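Long-range contacts in pyruvate formate-lyase 2 (Archaeoglobus fulgidus, PDB 2F3O), which is of unknown function but belongs to the glycyl radical enzymes and probably has lyase activity: residues W308-F318 with G328-T336; S435-L443 with R621-M632. All blocks are in the same frame, centred on the assembly; numbering follows the deposited sequence.

From the N terminus, the chain first meets interaction 1. It closes a short loop of nine residues, which includes helix 322-325, and lays the end of helix 297-310 and the chain beyond it along the approach to strand 334-338, at the edge of one mixed sheet. Interaction 2 opens later, so the two are in series and neither encloses nor crosses the other. It closes a loop of 177 residues, largely helical, between segments 435-443 and 621-632. These belong to strands 435-445 and 624-628 of another mixed sheet. The centres are about 20 Å apart, yet the contacts meet where Ala-330 packs on Met-632, with CB and CE 3.8 Å apart.

Interaction 1: residues W308-F318 with G328-T336; sequences WIKTNEIVPAF and GQATNQAVT
The two segments run in opposite directions, and their CA atoms draw together from Thr-311 and Gln-333 (6.8 Å) to Val-315 and Gln-329 (5.6 Å). Segment 308-318 leaves helix 297-310 through a type I turn at Lys-310 to Glu-313. At the helical end, CG1 of Val-335 lies 3.8 Å from CZ2 of the Trp-308 indole, and the two side chains cross at about a right angle. The indole NE1 is bonded to Thr-359. Thr-311 and Gln-333 pass alongside each other in opposite directions, with CG2 of Thr-311 3.6 Å from OE1 of Gln-333. The Thr-311 hydroxyl is turned back to its own chain and bonds Trp-308 O. The main polar partner of the Gln-333 side chain is Gln-261.

Water 1 sits between the chains. The water donates to Thr-311 O (3.1 Å) and lies 2.8 Å from Thr-331 OG1. Gln-333 N and NE2 give it two weak bonds. Beside it, Ile-314, with CG1 between the backbone N and the carbonyl carbon (chi1 65°), puts CD1 against Thr-331 CB and Gln-333 NE2.

Val-315 touches the Gln-329 amide with CG2. That amide nitrogen is bonded to Asn-99. Pro-316 packs against the opposite backbone, its CD 3.6 Å from Gln-329 CA, and against the CG2 methyl of Thr-331. Pro-316 CB in turn sits 3.5 Å above the centre of the Phe-318 ring. Arg-365 bonds both Ile-314 O and Gln-329 O, tying the segments from outside.

Val-335 lies in strand 334-338, which pairs with strand 368-373. Asn-332 bonds a bound glycerol and touches Trp-753, next to the predicted radical site Gly-752, unmodified here. This is a helix-to-strand connection in the alpha/beta barrel of a glycyl radical enzyme, probably beside its central pocket.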
ATOM      1  N   TRP A 308     -27.511  34.258  12.074  1.00 46.68           N
ATOM      2  CA  TRP A 308     -28.650  33.741  11.331  1.00 46.70           C
ATOM      3  C   TRP A 308     -29.018  34.693  10.215  1.00 46.99           C
ATOM      4  O   TRP A 308     -29.149  34.276   9.065  1.00 47.00           O
ATOM      5  CB  TRP A 308     -29.853  33.573  12.245  1.00 46.46           C
ATOM      6  CG  TRP A 308     -30.140  32.189  12.798  1.00 45.96           C
ATOM      7  CD1 TRP A 308     -31.340  31.533  12.754  1.00 45.55           C
ATOM      8  CD2 TRP A 308     -29.245  31.324  13.521  1.00 45.25           C
ATOM      9  NE1 TRP A 308     -31.239  30.307  13.370  1.00 45.04           N
ATOM     10  CE2 TRP A 308     -29.971  30.161  13.861  1.00 44.78           C
ATOM     11  CE3 TRP A 308     -27.901  31.415  13.909  1.00 44.89           C
ATOM     12  CZ2 TRP A 308     -29.402  29.108  14.559  1.00 45.17           C
ATOM     13  CZ3 TRP A 308     -27.337  30.362  14.602  1.00 45.15           C
ATOM     14  CH2 TRP A 308     -28.084  29.227  14.924  1.00 45.51           C
ATOM     15  N   ILE A 309     -29.136  35.975  10.557  1.00 47.46           N
ATOM     16  CA  ILE A 309     -29.530  37.012   9.593  1.00 48.30           C
ATOM     17  C   ILE A 309     -28.526  37.189   8.448  1.00 48.52           C
ATOM     18  O   ILE A 309     -28.916  37.422   7.293  1.00 48.72           O
ATOM     19  CB  ILE A 309     -29.843  38.380  10.299  1.00 48.48           C
ATOM     20  CG1 ILE A 309     -31.133  38.278  11.107  1.00 48.46           C
ATOM     21  CG2 ILE A 309     -30.013  39.527   9.304  1.00 48.38           C
ATOM     22  CD1 ILE A 309     -31.512  39.536  11.808  1.00 47.71           C
ATOM     23  N   LYS A 310     -27.240  37.028   8.746  1.00 48.60           N
ATOM     24  CA  LYS A 310     -26.237  37.215   7.705  1.00 48.79           C
ATOM     25  C   LYS A 310     -26.256  36.152   6.622  1.00 48.35           C
ATOM     26  O   LYS A 310     -25.996  36.476   5.475  1.00 48.34           O
ATOM     27  CB  LYS A 310     -24.839  37.445   8.278  1.00 49.13           C
ATOM     28  CG  LYS A 310     -24.691  38.842   8.862  1.00 51.25           C
ATOM     29  CD  LYS A 310     -23.255  39.294   8.989  1.00 54.43           C
ATOM     30  CE  LYS A 310     -22.813  40.008   7.733  1.00 55.58           C
ATOM     31  NZ  LYS A 310     -21.902  41.146   8.019  1.00 58.64           N
ATOM     32  N   THR A 311     -26.637  34.916   6.950  1.00 48.01           N
ATOM     33  CA  THR A 311     -26.735  33.857   5.926  1.00 47.42           C
ATOM     34  C   THR A 311     -27.828  34.087   4.873  1.00 47.24           C
ATOM     35  O   THR A 311     -27.938  33.325   3.916  1.00 47.29           O
ATOM     36  CB  THR A 311     -26.938  32.458   6.519  1.00 47.44           C
ATOM     37  OG1 THR A 311     -28.315  32.280   6.853  1.00 46.65           O
ATOM     38  CG2 THR A 311     -26.077  32.260   7.754  1.00 47.55           C
ATOM     39  N   ASN A 312     -28.623  35.141   5.046  1.00 47.06           N
ATOM     40  CA  ASN A 312     -29.612  35.551   4.053  1.00 46.78           C
ATOM     41  C   ASN A 312     -29.055  36.478   2.982  1.00 46.69           C
ATOM     42  O   ASN A 312     -29.792  36.895   2.095  1.00 46.63           O
ATOM     43  CB  ASN A 312     -30.762  36.273   4.729  1.00 46.69           C
ATOM     44  CG  ASN A 312     -31.660  35.348   5.485  1.00 46.68           C
ATOM     45  OD1 ASN A 312     -32.564  34.744   4.913  1.00 46.21           O
ATOM     46  ND2 ASN A 312     -31.441  35.253   6.796  1.00 45.87           N
ATOM     47  N   GLU A 313     -27.772  36.817   3.069  1.00 46.43           N
ATOM     48  CA  GLU A 313     -27.161  37.703   2.093  1.00 46.48           C
ATOM     49  C   GLU A 313     -26.969  37.050   0.721  1.00 46.46           C
ATOM     50  O   GLU A 313     -26.880  37.750  -0.289  1.00 46.62           O
ATOM     51  CB  GLU A 313     -25.857  38.303   2.631  1.00 46.10           C
ATOM     52  CG  GLU A 313     -26.060  39.226   3.819  1.00 46.81           C
ATOM     53  CD  GLU A 313     -24.752  39.691   4.467  1.00 47.42           C
ATOM     54  OE1 GLU A 313     -23.669  39.364   3.945  1.00 48.35           O
ATOM     55  OE2 GLU A 313     -24.812  40.393   5.502  1.00 48.27           O
ATOM     56  N   ILE A 314     -26.914  35.722   0.665  1.00 46.69           N
ATOM     57  CA  ILE A 314     -26.829  35.065  -0.639  1.00 47.01           C
ATOM     58  C   ILE A 314     -28.111  34.420  -1.120  1.00 46.44           C
ATOM     59  O   ILE A 314     -28.956  33.961  -0.367  1.00 45.73           O
ATOM     60  CB  ILE A 314     -25.636  34.065  -0.829  1.00 46.94           C
ATOM     61  CG1 ILE A 314     -25.753  32.853   0.087  1.00 47.95           C
ATOM     62  CG2 ILE A 314     -24.316  34.746  -0.650  1.00 47.56           C
ATOM     63  CD1 ILE A 314     -24.856  31.710  -0.334  1.00 47.80           C
ATOM     64  N   VAL A 315     -28.189  34.393  -2.428  1.00 46.69           N
ATOM     65  CA  VAL A 315     -29.336  33.976  -3.155  1.00 47.10           C
ATOM     66  C   VAL A 315     -28.598  33.449  -4.391  1.00 47.43           C
ATOM     67  O   VAL A 315     -27.561  34.002  -4.771  1.00 47.82           O
ATOM     68  CB  VAL A 315     -30.262  35.225  -3.384  1.00 47.26           C
ATOM     69  CG1 VAL A 315     -30.196  35.764  -4.806  1.00 46.88           C
ATOM     70  CG2 VAL A 315     -31.685  34.910  -3.000  1.00 46.64           C
ATOM     71  N   PRO A 316     -29.059  32.339  -4.974  1.00 47.44           N
ATOM     72  CA  PRO A 316     -28.227  31.611  -5.945  1.00 47.52           C
ATOM     73  C   PRO A 316     -28.185  32.240  -7.339  1.00 47.69           C
ATOM     74  O   PRO A 316     -29.115  32.905  -7.727  1.00 47.65           O
ATOM     75  CB  PRO A 316     -28.899  30.250  -5.994  1.00 47.23           C
ATOM     76  CG  PRO A 316     -30.338  30.553  -5.705  1.00 47.29           C
ATOM     77  CD  PRO A 316     -30.367  31.706  -4.768  1.00 47.31           C
ATOM     78  N   ALA A 317     -27.106  32.035  -8.087  1.00 48.65           N
ATOM     79  CA  ALA A 317     -26.980  32.596  -9.453  1.00 49.41           C
ATOM     80  C   ALA A 317     -27.538  31.655 -10.515  1.00 49.90           C
ATOM     81  O   ALA A 317     -26.842  31.300 -11.471  1.00 49.77           O
ATOM     82  CB  ALA A 317     -25.514  32.938  -9.789  1.00 49.25           C
ATOM     83  N   PHE A 318     -28.792  31.257 -10.338  1.00 50.47           N
ATOM     84  CA  PHE A 318     -29.403  30.277 -11.200  1.00 51.15           C
ATOM     85  C   PHE A 318     -29.989  30.947 -12.422  1.00 51.89           C
ATOM     86  O   PHE A 318     -30.669  31.948 -12.303  1.00 52.30           O
ATOM     87  CB  PHE A 318     -30.528  29.571 -10.457  1.00 50.95           C
ATOM     88  CG  PHE A 318     -30.064  28.622  -9.379  1.00 50.41           C
ATOM     89  CD1 PHE A 318     -28.811  28.041  -9.428  1.00 49.55           C
ATOM     90  CD2 PHE A 318     -30.917  28.267  -8.348  1.00 48.97           C
ATOM     91  CE1 PHE A 318     -28.409  27.164  -8.448  1.00 49.00           C
ATOM     92  CE2 PHE A 318     -30.515  27.391  -7.377  1.00 48.73           C
ATOM     93  CZ  PHE A 318     -29.265  26.841  -7.422  1.00 49.12           C
ATOM     94  N   GLY A 328     -36.929  28.496  -5.488  1.00 54.37           N
ATOM     95  CA  GLY A 328     -37.045  28.818  -4.085  1.00 53.17           C
ATOM     96  C   GLY A 328     -35.772  29.287  -3.446  1.00 52.61           C
ATOM     97  O   GLY A 328     -35.598  29.144  -2.234  1.00 52.45           O
ATOM     98  N   GLN A 329     -34.891  29.841  -4.273  1.00 52.42           N
ATOM     99  CA  GLN A 329     -33.675  30.510  -3.810  1.00 52.36           C
ATOM    100  C   GLN A 329     -32.813  29.639  -2.900  1.00 52.09           C
ATOM    101  O   GLN A 329     -32.506  30.002  -1.759  1.00 52.38           O
ATOM    102  CB  GLN A 329     -34.023  31.826  -3.120  1.00 52.51           C
ATOM    103  CG  GLN A 329     -34.751  32.797  -4.016  1.00 52.92           C
ATOM    104  CD  GLN A 329     -35.094  34.077  -3.298  1.00 53.54           C
ATOM    105  OE1 GLN A 329     -35.488  34.064  -2.127  1.00 53.95           O
ATOM    106  NE2 GLN A 329     -34.946  35.198  -3.994  1.00 53.81           N
ATOM    107  N   ALA A 330     -32.451  28.471  -3.412  1.00 51.40           N
ATOM    108  CA  ALA A 330     -31.831  27.442  -2.602  1.00 50.39           C
ATOM    109  C   ALA A 330     -30.334  27.642  -2.521  1.00 49.68           C
ATOM    110  O   ALA A 330     -29.623  27.566  -3.519  1.00 49.57           O
ATOM    111  CB  ALA A 330     -32.145  26.106  -3.188  1.00 50.55           C
ATOM    112  N   THR A 331     -29.853  27.937  -1.329  1.00 48.95           N
ATOM    113  CA  THR A 331     -28.421  27.991  -1.106  1.00 48.10           C
ATOM    114  C   THR A 331     -28.111  27.042   0.039  1.00 47.48           C
ATOM    115  O   THR A 331     -27.351  26.088  -0.126  1.00 47.57           O
ATOM    116  CB  THR A 331     -27.939  29.412  -0.782  1.00 48.10           C
ATOM    117  OG1 THR A 331     -28.702  29.952   0.307  1.00 48.29           O
ATOM    118  CG2 THR A 331     -28.094  30.305  -1.999  1.00 48.55           C
ATOM    119  N   ASN A 332     -28.703  27.329   1.194  1.00 46.45           N
ATOM    120  CA  ASN A 332     -28.820  26.383   2.288  1.00 45.69           C
ATOM    121  C   ASN A 332     -27.614  26.156   3.161  1.00 45.14           C
ATOM    122  O   ASN A 332     -27.176  25.020   3.325  1.00 45.22           O
ATOM    123  CB  ASN A 332     -29.456  25.076   1.826  1.00 45.58           C
ATOM    124  CG  ASN A 332     -30.893  25.264   1.480  1.00 45.86           C
ATOM    125  OD1 ASN A 332     -31.669  25.637   2.336  1.00 46.85           O
ATOM    126  ND2 ASN A 332     -31.255  25.065   0.223  1.00 45.83           N
ATOM    127  N   GLN A 333     -27.086  27.243   3.714  1.00 44.13           N
ATOM    128  CA  GLN A 333     -26.124  27.142   4.791  1.00 43.42           C
ATOM    129  C   GLN A 333     -26.861  26.560   5.968  1.00 42.72           C
ATOM    130  O   GLN A 333     -27.632  27.245   6.608  1.00 42.86           O
ATOM    131  CB  GLN A 333     -25.573  28.513   5.182  1.00 43.52           C
ATOM    132  CG  GLN A 333     -24.611  29.102   4.183  1.00 43.22           C
ATOM    133  CD  GLN A 333     -24.453  30.583   4.366  1.00 42.79           C
ATOM    134  OE1 GLN A 333     -23.809  31.038   5.308  1.00 42.92           O
ATOM    135  NE2 GLN A 333     -25.037  31.352   3.459  1.00 41.89           N
ATOM    136  N   ALA A 334     -26.624  25.291   6.253  1.00 42.05           N
ATOM    137  CA  ALA A 334     -27.383  24.620   7.275  1.00 41.56           C
ATOM    138  C   ALA A 334     -26.770  24.741   8.656  1.00 41.18           C
ATOM    139  O   ALA A 334     -25.591  25.010   8.808  1.00 41.31           O
ATOM    140  CB  ALA A 334     -27.562  23.180   6.918  1.00 41.94           C
ATOM    141  N   VAL A 335     -27.582  24.512   9.669  1.00 40.73           N
ATOM    142  CA  VAL A 335     -27.095  24.560  11.018  1.00 40.36           C
ATOM    143  C   VAL A 335     -27.705  23.340  11.713  1.00 40.35           C
ATOM    144  O   VAL A 335     -28.861  23.014  11.446  1.00 40.61           O
ATOM    145  CB  VAL A 335     -27.459  25.951  11.630  1.00 40.72           C
ATOM    146  CG1 VAL A 335     -28.695  25.925  12.520  1.00 39.52           C
ATOM    147  CG2 VAL A 335     -26.261  26.571  12.330  1.00 40.33           C
ATOM    148  N   THR A 336     -26.927  22.612  12.521  1.00 39.80           N
ATOM    149  CA  THR A 336     -27.438  21.414  13.214  1.00 39.28           C
ATOM    150  C   THR A 336     -27.479  21.591  14.733  1.00 39.44           C
ATOM    151  O   THR A 336     -26.444  21.795  15.371  1.00 39.65           O
ATOM    152  CB  THR A 336     -26.603  20.153  12.900  1.00 39.23           C
ATOM    153  OG1 THR A 336     -26.406  20.040  11.489  1.00 39.18           O
ATOM    154  CG2 THR A 336     -27.269  18.887  13.428  1.00 38.08           C
TER
HETATM  155  O   HOH W   1     -27.620  30.466   2.823  1.00 44.76           O

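Interaction 2: residues S435-L443 with R621-M632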
ATOM      1  N   SER A 435     -15.493  14.361   6.750  1.00 37.45           N
ATOM      2  CA  SER A 435     -16.050  13.743   5.561  1.00 37.01           C
ATOM      3  C   SER A 435     -16.293  14.709   4.410  1.00 37.00           C
ATOM      4  O   SER A 435     -16.490  15.896   4.606  1.00 37.04           O
ATOM      5  CB  SER A 435     -17.324  12.974   5.894  1.00 37.04           C
ATOM      6  OG  SER A 435     -18.301  13.783   6.512  1.00 36.39           O
ATOM      7  N   PHE A 436     -16.252  14.193   3.199  1.00 36.87           N
ATOM      8  CA  PHE A 436     -16.596  14.978   2.054  1.00 37.04           C
ATOM      9  C   PHE A 436     -17.586  14.100   1.341  1.00 37.62           C
ATOM     10  O   PHE A 436     -17.200  13.083   0.746  1.00 38.10           O
ATOM     11  CB  PHE A 436     -15.368  15.181   1.200  1.00 36.61           C
ATOM     12  CG  PHE A 436     -15.427  16.398   0.312  1.00 36.81           C
ATOM     13  CD1 PHE A 436     -15.884  17.613   0.799  1.00 35.42           C
ATOM     14  CD2 PHE A 436     -14.948  16.343  -0.999  1.00 36.32           C
ATOM     15  CE1 PHE A 436     -15.890  18.736  -0.005  1.00 33.70           C
ATOM     16  CE2 PHE A 436     -14.957  17.462  -1.800  1.00 35.14           C
ATOM     17  CZ  PHE A 436     -15.432  18.659  -1.297  1.00 34.89           C
ATOM     18  N   THR A 437     -18.861  14.466   1.400  1.00 38.04           N
ATOM     19  CA  THR A 437     -19.908  13.562   0.924  1.00 38.70           C
ATOM     20  C   THR A 437     -20.553  13.931  -0.399  1.00 39.19           C
ATOM     21  O   THR A 437     -21.364  13.151  -0.887  1.00 39.31           O
ATOM     22  CB  THR A 437     -21.024  13.407   1.938  1.00 38.58           C
ATOM     23  OG1 THR A 437     -21.651  14.682   2.135  1.00 38.75           O
ATOM     24  CG2 THR A 437     -20.458  12.884   3.254  1.00 38.56           C
ATOM     25  N   SER A 438     -20.162  15.079  -0.974  1.00 39.98           N
ATOM     26  CA  SER A 438     -20.752  15.673  -2.205  1.00 40.38           C
ATOM     27  C   SER A 438     -22.238  15.409  -2.224  1.00 41.09           C
ATOM     28  O   SER A 438     -22.741  14.630  -3.043  1.00 41.48           O
ATOM     29  CB  SER A 438     -20.096  15.146  -3.485  1.00 39.96           C
ATOM     30  OG  SER A 438     -20.393  16.003  -4.575  1.00 39.13           O
ATOM     31  N   SER A 439     -22.930  16.016  -1.278  1.00 41.27           N
ATOM     32  CA  SER A 439     -24.160  15.434  -0.838  1.00 42.19           C
ATOM     33  C   SER A 439     -25.311  15.637  -1.815  1.00 42.77           C
ATOM     34  O   SER A 439     -26.320  14.959  -1.720  1.00 43.16           O
ATOM     35  CB  SER A 439     -24.497  15.945   0.541  1.00 42.04           C
ATOM     36  OG  SER A 439     -25.024  17.252   0.441  1.00 43.43           O
ATOM     37  N   ASP A 440     -25.162  16.548  -2.771  1.00 43.54           N
ATOM     38  CA  ASP A 440     -26.146  16.637  -3.845  1.00 44.08           C
ATOM     39  C   ASP A 440     -25.445  16.534  -5.173  1.00 44.10           C
ATOM     40  O   ASP A 440     -25.494  17.461  -5.962  1.00 43.99           O
ATOM     41  CB  ASP A 440     -26.930  17.946  -3.797  1.00 44.15           C
ATOM     42  CG  ASP A 440     -28.282  17.840  -4.492  1.00 45.32           C
ATOM     43  OD1 ASP A 440     -28.716  16.714  -4.787  1.00 46.02           O
ATOM     44  OD2 ASP A 440     -28.919  18.879  -4.748  1.00 47.58           O
ATOM     45  N   ALA A 441     -24.789  15.412  -5.419  1.00 44.09           N
ATOM     46  CA  ALA A 441     -23.932  15.322  -6.585  1.00 44.44           C
ATOM     47  C   ALA A 441     -24.741  15.028  -7.829  1.00 44.66           C
ATOM     48  O   ALA A 441     -24.385  15.476  -8.928  1.00 45.21           O
ATOM     49  CB  ALA A 441     -22.883  14.291  -6.386  1.00 44.34           C
ATOM     50  N   ALA A 442     -25.822  14.272  -7.646  1.00 44.64           N
ATOM     51  CA  ALA A 442     -26.819  14.084  -8.697  1.00 44.29           C
ATOM     52  C   ALA A 442     -28.205  13.879  -8.141  1.00 44.13           C
ATOM     53  O   ALA A 442     -28.393  13.547  -6.969  1.00 43.44           O
ATOM     54  CB  ALA A 442     -26.461  12.921  -9.603  1.00 44.38           C
ATOM     55  N   LEU A 443     -29.173  14.090  -9.023  1.00 44.61           N
ATOM     56  CA  LEU A 443     -30.591  13.778  -8.783  1.00 44.79           C
ATOM     57  C   LEU A 443     -31.071  12.927  -9.959  1.00 44.73           C
ATOM     58  O   LEU A 443     -30.836  13.272 -11.112  1.00 44.95           O
ATOM     59  CB  LEU A 443     -31.400  15.081  -8.674  1.00 44.71           C
ATOM     60  CG  LEU A 443     -31.015  15.988  -7.486  1.00 44.09           C
ATOM     61  CD1 LEU A 443     -30.514  17.354  -7.951  1.00 43.44           C
ATOM     62  CD2 LEU A 443     -32.147  16.103  -6.468  1.00 41.94           C
ATOM     63  N   ARG A 621     -12.872   9.710  -5.346  1.00 34.01           N
ATOM     64  CA  ARG A 621     -12.173  10.098  -4.132  1.00 33.52           C
ATOM     65  C   ARG A 621     -11.946   8.925  -3.194  1.00 33.25           C
ATOM     66  O   ARG A 621     -11.558   9.124  -2.054  1.00 34.14           O
ATOM     67  CB  ARG A 621     -12.876  11.252  -3.402  1.00 33.03           C
ATOM     68  CG  ARG A 621     -12.746  12.591  -4.092  1.00 32.80           C
ATOM     69  CD  ARG A 621     -13.559  13.668  -3.396  1.00 33.70           C
ATOM     70  NE  ARG A 621     -14.953  13.640  -3.822  1.00 35.64           N
ATOM     71  CZ  ARG A 621     -15.961  13.179  -3.083  1.00 36.09           C
ATOM     72  NH1 ARG A 621     -15.754  12.712  -1.849  1.00 35.36           N
ATOM     73  NH2 ARG A 621     -17.187  13.193  -3.586  1.00 36.50           N
ATOM     74  N   GLY A 622     -12.202   7.709  -3.644  1.00 32.65           N
ATOM     75  CA  GLY A 622     -11.712   6.549  -2.925  1.00 32.63           C
ATOM     76  C   GLY A 622     -12.617   5.984  -1.867  1.00 33.22           C
ATOM     77  O   GLY A 622     -12.212   5.120  -1.103  1.00 32.99           O
ATOM     78  N   GLY A 623     -13.847   6.488  -1.821  1.00 34.38           N
ATOM     79  CA  GLY A 623     -14.912   5.940  -0.984  1.00 35.08           C
ATOM     80  C   GLY A 623     -15.993   5.352  -1.866  1.00 35.68           C
ATOM     81  O   GLY A 623     -15.702   4.840  -2.940  1.00 36.04           O
ATOM     82  N   LYS A 624     -17.239   5.427  -1.428  1.00 36.43           N
ATOM     83  CA  LYS A 624     -18.342   4.818  -2.158  1.00 37.17           C
ATOM     84  C   LYS A 624     -19.439   5.814  -2.424  1.00 37.16           C
ATOM     85  O   LYS A 624     -19.433   6.905  -1.886  1.00 37.65           O
ATOM     86  CB  LYS A 624     -18.909   3.666  -1.354  1.00 37.75           C
ATOM     87  CG  LYS A 624     -18.108   2.396  -1.479  1.00 40.47           C
ATOM     88  CD  LYS A 624     -18.873   1.237  -0.903  1.00 44.13           C
ATOM     89  CE  LYS A 624     -18.819   0.082  -1.886  1.00 47.74           C
ATOM     90  NZ  LYS A 624     -18.938  -1.251  -1.207  1.00 50.24           N
ATOM     91  N   PHE A 625     -20.397   5.451  -3.259  1.00 37.35           N
ATOM     92  CA  PHE A 625     -21.530   6.327  -3.511  1.00 37.11           C
ATOM     93  C   PHE A 625     -22.531   6.163  -2.391  1.00 37.59           C
ATOM     94  O   PHE A 625     -22.541   5.140  -1.715  1.00 37.63           O
ATOM     95  CB  PHE A 625     -22.170   6.010  -4.858  1.00 37.01           C
ATOM     96  CG  PHE A 625     -21.586   6.789  -6.019  1.00 35.79           C
ATOM     97  CD1 PHE A 625     -20.358   6.457  -6.547  1.00 34.80           C
ATOM     98  CD2 PHE A 625     -22.288   7.835  -6.592  1.00 34.79           C
ATOM     99  CE1 PHE A 625     -19.837   7.170  -7.610  1.00 35.55           C
ATOM    100  CE2 PHE A 625     -21.773   8.542  -7.656  1.00 35.00           C
ATOM    101  CZ  PHE A 625     -20.542   8.229  -8.153  1.00 35.21           C
ATOM    102  N   ALA A 626     -23.359   7.183  -2.186  1.00 38.50           N
ATOM    103  CA  ALA A 626     -24.308   7.210  -1.072  1.00 39.54           C
ATOM    104  C   ALA A 626     -25.716   7.517  -1.581  1.00 40.36           C
ATOM    105  O   ALA A 626     -25.904   8.525  -2.258  1.00 41.07           O
ATOM    106  CB  ALA A 626     -23.877   8.251  -0.072  1.00 39.31           C
ATOM    107  N   ALA A 627     -26.698   6.661  -1.275  1.00 40.99           N
ATOM    108  CA  ALA A 627     -28.081   6.832  -1.796  1.00 41.19           C
ATOM    109  C   ALA A 627     -28.917   7.811  -0.983  1.00 41.66           C
ATOM    110  O   ALA A 627     -29.029   7.678   0.247  1.00 41.80           O
ATOM    111  CB  ALA A 627     -28.797   5.495  -1.881  1.00 40.85           C
ATOM    112  N   GLY A 628     -29.510   8.790  -1.664  1.00 41.99           N
ATOM    113  CA  GLY A 628     -30.448   9.719  -1.015  1.00 42.44           C
ATOM    114  C   GLY A 628     -31.817   9.761  -1.681  1.00 42.66           C
ATOM    115  O   GLY A 628     -31.978   9.296  -2.811  1.00 42.65           O
ATOM    116  N   CYS A 629     -32.813  10.313  -0.988  1.00 42.59           N
ATOM    117  CA  CYS A 629     -34.116  10.526  -1.617  1.00 42.70           C
ATOM    118  C   CYS A 629     -34.747  11.870  -1.314  1.00 42.93           C
ATOM    119  O   CYS A 629     -35.571  11.983  -0.405  1.00 43.05           O
ATOM    120  CB  CYS A 629     -35.099   9.431  -1.228  1.00 42.86           C
ATOM    121  SG  CYS A 629     -36.474   9.360  -2.378  1.00 41.71           S
ATOM    122  N   TYR A 630     -34.383  12.883  -2.082  1.00 43.13           N
ATOM    123  CA  TYR A 630     -34.966  14.190  -1.884  1.00 43.78           C
ATOM    124  C   TYR A 630     -34.963  14.892  -3.219  1.00 44.19           C
ATOM    125  O   TYR A 630     -34.090  14.623  -4.035  1.00 44.39           O
ATOM    126  CB  TYR A 630     -34.236  14.987  -0.779  1.00 44.16           C
ATOM    127  CG  TYR A 630     -32.819  15.385  -1.055  1.00 44.20           C
ATOM    128  CD1 TYR A 630     -32.518  16.560  -1.744  1.00 44.16           C
ATOM    129  CD2 TYR A 630     -31.778  14.608  -0.591  1.00 44.29           C
ATOM    130  CE1 TYR A 630     -31.221  16.915  -1.999  1.00 44.93           C
ATOM    131  CE2 TYR A 630     -30.479  14.965  -0.812  1.00 44.66           C
ATOM    132  CZ  TYR A 630     -30.201  16.106  -1.533  1.00 45.47           C
ATOM    133  OH  TYR A 630     -28.894  16.444  -1.755  1.00 45.40           O
ATOM    134  N   PRO A 631     -35.949  15.770  -3.463  1.00 44.61           N
ATOM    135  CA  PRO A 631     -36.120  16.245  -4.816  1.00 45.08           C
ATOM    136  C   PRO A 631     -35.513  17.569  -5.248  1.00 45.64           C
ATOM    137  O   PRO A 631     -35.345  17.748  -6.453  1.00 45.94           O
ATOM    138  CB  PRO A 631     -37.635  16.385  -4.912  1.00 45.38           C
ATOM    139  CG  PRO A 631     -38.047  16.756  -3.553  1.00 44.82           C
ATOM    140  CD  PRO A 631     -37.021  16.270  -2.585  1.00 44.55           C
ATOM    141  N   MET A 632     -35.201  18.473  -4.315  1.00 46.20           N
ATOM    142  CA  MET A 632     -35.170  19.931  -4.597  1.00 46.71           C
ATOM    143  C   MET A 632     -36.488  20.302  -5.262  1.00 46.87           C
ATOM    144  O   MET A 632     -37.536  19.938  -4.752  1.00 47.05           O
ATOM    145  CB  MET A 632     -33.960  20.392  -5.431  1.00 46.67           C
ATOM    146  CG  MET A 632     -32.598  20.123  -4.781  1.00 46.72           C
ATOM    147  SD  MET A 632     -32.472  20.570  -3.036  1.00 47.73           S
ATOM    148  CE  MET A 632     -32.658  22.352  -3.101  1.00 46.23           C
TER
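Arg-621 and Tyr-630, on either side of strand 624-628 in sequence, reach segment 435-443 at separate points. NH1 of Arg-621 makes a weak bond to Phe-436 O (3.0 Å, N-H...O angle 127°). NH2 of Arg-621 has its stronger bond to Phe-537 O, in strand 535-543. The hydroxyl of Tyr-630 lies 3.0 Å from Ser-439 O, which comes in at the ring edge. OH of Tyr-630 is also 3.0 Å from OD1 of Asp-440, whose carboxylate is turned 44° from the ring plane. Gln-541 bonds the same OD1. A bound glycerol, probably from the crystallisation liquor, bonds OD2 of Asp-440 and, weakly, OH of Tyr-630, so the two side chains line a pocket beside the mixed sheet.

The rest is packing. CD2 of Phe-436 stands over one face of the Arg-621 guanidinium, 3.5 Å above its plane, and the two planes are nearly perpendicular. CD of Arg-621 lies at the edge of the Phe-436 ring, in its plane; beyond it a bend (chi3 -83°) turns the guanidinium against CD2. Ser-438 CB touches NH2. CD2 of Leu-443 meets the backbone, 3.4 Å from Tyr-630 O. Met-632 CG reaches Asp-440 OD2 at 3.9 Å.

Strand 535-543 runs between strands 435-445 and 624-628, so the two segments are not paired directly. Phe-625 packs on helices 477-508 and 597-615, and Met-632 on Cys-426.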